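Side-chain contact in 2-hydroxyhepta-2,4-diene-1,7-dioate isomerase (Corynebacterium glutamicum, PDB 4DBF), which probably acts as a metal-dependent lyase or isomerase of the fumarylacetoacetate hydrolase (FAH) family, most likely as an oxaloacetate decarboxylase: residues Thr55-Pro60 / Ala76-Ser81. Sequence-based numbering, arbitrary orientation.
Sequences TPFTEP and APMLPS
Met78 and Phe57 approach from opposite directions, each with CG anti to the carbonyl carbon (chi1 -78° and -53°), and bends at chi2 and chi3 of the methionine carry its thioether to the outer end of the phenyl ring. There Met78 SD lies 3.5 Å from Phe57 CZ. The sulfur is 4.7 Å from the centroid of the Phe57 ring and sits 68° off the ring normal, an oblique Met-aromatic contact. The terminal methyl touches the same end of the ring, Met78 CE lying 3.7 Å from Phe57 CZ and 3.8 Å from Phe57 CE1. The methyl also meets the pyrrolidine ring of Pro56, with Pro56 CG standing 3.8 Å from Met78 CE. One methionine tip is thus received by two consecutive residues of the loop between strands 48-52 and 62-63, while its own backbone belongs to the loop between strands 73-75 and 83-87. Leu160 of strand 159-170 touches both Phe57 and Met78, Ile196 adds to the methionine side, and Phe23 of strand 22-28 packs on Pro56. The contact therefore joins the loop after strand 48-52 to the loop that leads into strand 83-87, away from the magnesium-binding residues. It rests on dispersion between a polarisable sulfur, a methyl and two rings, with perhaps a small electrostatic share from the sulfur beside the phenyl ring, and involves neither charged groups nor hydrogen bonds between the two segments.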
ATOM      1  N   THR A  55     -10.673  17.188  -9.332  1.00 39.66           N
ATOM      2  CA  THR A  55      -9.377  17.039  -8.651  1.00 38.61           C
ATOM      3  C   THR A  55      -8.317  17.962  -9.167  1.00 37.39           C
ATOM      4  O   THR A  55      -8.428  18.496 -10.208  1.00 37.60           O
ATOM      5  CB  THR A  55      -8.790  15.643  -8.803  1.00 38.21           C
ATOM      6  OG1 THR A  55      -8.695  15.331 -10.174  1.00 39.29           O
ATOM      7  CG2 THR A  55      -9.621  14.632  -8.137  1.00 40.23           C
ATOM      8  N   PRO A  56      -7.263  18.111  -8.408  1.00 37.19           N
ATOM      9  CA  PRO A  56      -6.231  19.082  -8.738  1.00 38.32           C
ATOM     10  C   PRO A  56      -5.280  18.678  -9.810  1.00 39.06           C
ATOM     11  O   PRO A  56      -4.382  19.425 -10.033  1.00 39.59           O
ATOM     12  CB  PRO A  56      -5.459  19.231  -7.438  1.00 37.58           C
ATOM     13  CG  PRO A  56      -6.073  18.300  -6.471  1.00 37.50           C
ATOM     14  CD  PRO A  56      -6.929  17.367  -7.208  1.00 37.03           C
ATOM     15  N   PHE A  57      -5.442  17.549 -10.462  1.00 39.21           N
ATOM     16  CA  PHE A  57      -4.394  17.119 -11.355  1.00 40.82           C
ATOM     17  C   PHE A  57      -4.377  17.798 -12.702  1.00 43.78           C
ATOM     18  O   PHE A  57      -3.339  17.907 -13.309  1.00 43.94           O
ATOM     19  CB  PHE A  57      -4.326  15.611 -11.458  1.00 39.69           C
ATOM     20  CG  PHE A  57      -4.234  14.952 -10.138  1.00 35.11           C
ATOM     21  CD1 PHE A  57      -3.176  15.193  -9.318  1.00 33.39           C
ATOM     22  CD2 PHE A  57      -5.236  14.150  -9.695  1.00 33.51           C
ATOM     23  CE1 PHE A  57      -3.113  14.613  -8.092  1.00 30.77           C
ATOM     24  CE2 PHE A  57      -5.187  13.566  -8.481  1.00 29.01           C
ATOM     25  CZ  PHE A  57      -4.134  13.807  -7.665  1.00 31.48           C
ATOM     26  N   THR A  58      -5.524  18.285 -13.124  1.00 45.54           N
ATOM     27  CA  THR A  58      -5.667  19.035 -14.342  1.00 48.52           C
ATOM     28  C   THR A  58      -5.611  20.497 -14.094  1.00 49.46           C
ATOM     29  O   THR A  58      -5.491  20.945 -12.971  1.00 49.05           O
ATOM     30  CB  THR A  58      -7.076  18.875 -14.900  1.00 48.79           C
ATOM     31  OG1 THR A  58      -8.003  19.316 -13.921  1.00 51.56           O
ATOM     32  CG2 THR A  58      -7.377  17.464 -15.188  1.00 49.83           C
ATOM     33  N   GLU A  59      -5.766  21.246 -15.170  1.00 49.90           N
ATOM     34  CA  GLU A  59      -5.964  22.641 -15.045  1.00 50.88           C
ATOM     35  C   GLU A  59      -7.257  22.767 -14.212  1.00 49.85           C
ATOM     36  O   GLU A  59      -8.286  22.247 -14.546  1.00 49.61           O
ATOM     37  CB  GLU A  59      -6.064  23.327 -16.413  1.00 51.52           C
ATOM     38  CG  GLU A  59      -5.219  22.745 -17.540  1.00 56.80           C
ATOM     39  CD  GLU A  59      -3.884  23.465 -17.791  1.00 62.36           C
ATOM     40  OE1 GLU A  59      -3.192  23.804 -16.820  1.00 64.76           O
ATOM     41  OE2 GLU A  59      -3.491  23.659 -18.956  1.00 62.85           O
ATOM     42  N   PRO A  60      -7.153  23.417 -13.080  1.00 48.51           N
ATOM     43  CA  PRO A  60      -8.269  23.491 -12.170  1.00 48.25           C
ATOM     44  C   PRO A  60      -9.237  24.595 -12.527  1.00 47.22           C
ATOM     45  O   PRO A  60      -8.824  25.677 -12.869  1.00 47.33           O
ATOM     46  CB  PRO A  60      -7.590  23.843 -10.874  1.00 48.57           C
ATOM     47  CG  PRO A  60      -6.513  24.749 -11.280  1.00 48.55           C
ATOM     48  CD  PRO A  60      -6.011  24.178 -12.578  1.00 49.03           C
ATOM     49  N   ALA A  76      -6.618  15.742   5.043  1.00 20.87           N
ATOM     50  CA  ALA A  76      -5.458  15.299   4.302  1.00 20.56           C
ATOM     51  C   ALA A  76      -5.689  15.720   2.870  1.00 21.03           C
ATOM     52  O   ALA A  76      -6.693  15.473   2.359  1.00 22.23           O
ATOM     53  CB  ALA A  76      -5.307  13.803   4.395  1.00 18.90           C
ATOM     54  N   PRO A  77      -4.728  16.370   2.253  1.00 21.04           N
ATOM     55  CA  PRO A  77      -4.926  16.924   0.930  1.00 22.36           C
ATOM     56  C   PRO A  77      -5.063  15.926  -0.202  1.00 23.25           C
ATOM     57  O   PRO A  77      -5.437  16.305  -1.233  1.00 23.15           O
ATOM     58  CB  PRO A  77      -3.724  17.835   0.740  1.00 22.88           C
ATOM     59  CG  PRO A  77      -2.711  17.331   1.634  1.00 21.76           C
ATOM     60  CD  PRO A  77      -3.444  16.786   2.811  1.00 22.47           C
ATOM     61  N   MET A  78      -4.771  14.670   0.021  1.00 22.34           N
ATOM     62  CA  MET A  78      -4.991  13.607  -0.945  1.00 26.13           C
ATOM     63  C   MET A  78      -5.452  12.322  -0.257  1.00 26.39           C
ATOM     64  O   MET A  78      -5.202  12.114   0.887  1.00 25.83           O
ATOM     65  CB  MET A  78      -3.714  13.189  -1.659  1.00 27.57           C
ATOM     66  CG  MET A  78      -3.231  14.088  -2.753  1.00 31.65           C
ATOM     67  SD  MET A  78      -4.273  14.270  -4.184  1.00 38.57           S
ATOM     68  CE  MET A  78      -3.829  15.927  -4.603  1.00 29.66           C
ATOM     69  N   LEU A  79      -6.030  11.459  -1.048  1.00 26.38           N
ATOM     70  CA  LEU A  79      -6.304  10.112  -0.643  1.00 28.97           C
ATOM     71  C   LEU A  79      -5.440   9.231  -1.516  1.00 26.16           C
ATOM     72  O   LEU A  79      -5.846   8.747  -2.504  1.00 26.18           O
ATOM     73  CB  LEU A  79      -7.759   9.800  -0.825  1.00 29.79           C
ATOM     74  CG  LEU A  79      -8.708  10.608   0.020  1.00 31.95           C
ATOM     75  CD1 LEU A  79     -10.114  10.113  -0.216  1.00 37.28           C
ATOM     76  CD2 LEU A  79      -8.359  10.557   1.476  1.00 30.37           C
ATOM     77  N   PRO A  80      -4.209   9.064  -1.119  1.00 24.18           N
ATOM     78  CA  PRO A  80      -3.251   8.388  -1.973  1.00 22.41           C
ATOM     79  C   PRO A  80      -3.498   6.903  -2.119  1.00 22.20           C
ATOM     80  O   PRO A  80      -3.863   6.325  -1.172  1.00 20.25           O
ATOM     81  CB  PRO A  80      -1.944   8.617  -1.265  1.00 22.09           C
ATOM     82  CG  PRO A  80      -2.308   8.803   0.141  1.00 23.91           C
ATOM     83  CD  PRO A  80      -3.645   9.415   0.176  1.00 23.42           C
ATOM     84  N   SER A  81      -3.213   6.341  -3.285  1.00 21.92           N
ATOM     85  CA  SER A  81      -3.274   4.902  -3.517  1.00 23.42           C
ATOM     86  C   SER A  81      -2.216   4.167  -2.708  1.00 23.95           C
ATOM     87  O   SER A  81      -2.446   3.106  -2.228  1.00 23.86           O
ATOM     88  CB  SER A  81      -3.179   4.532  -5.000  1.00 23.82           C
ATOM     89  OG  SER A  81      -1.882   4.393  -5.415  1.00 25.62           O
TER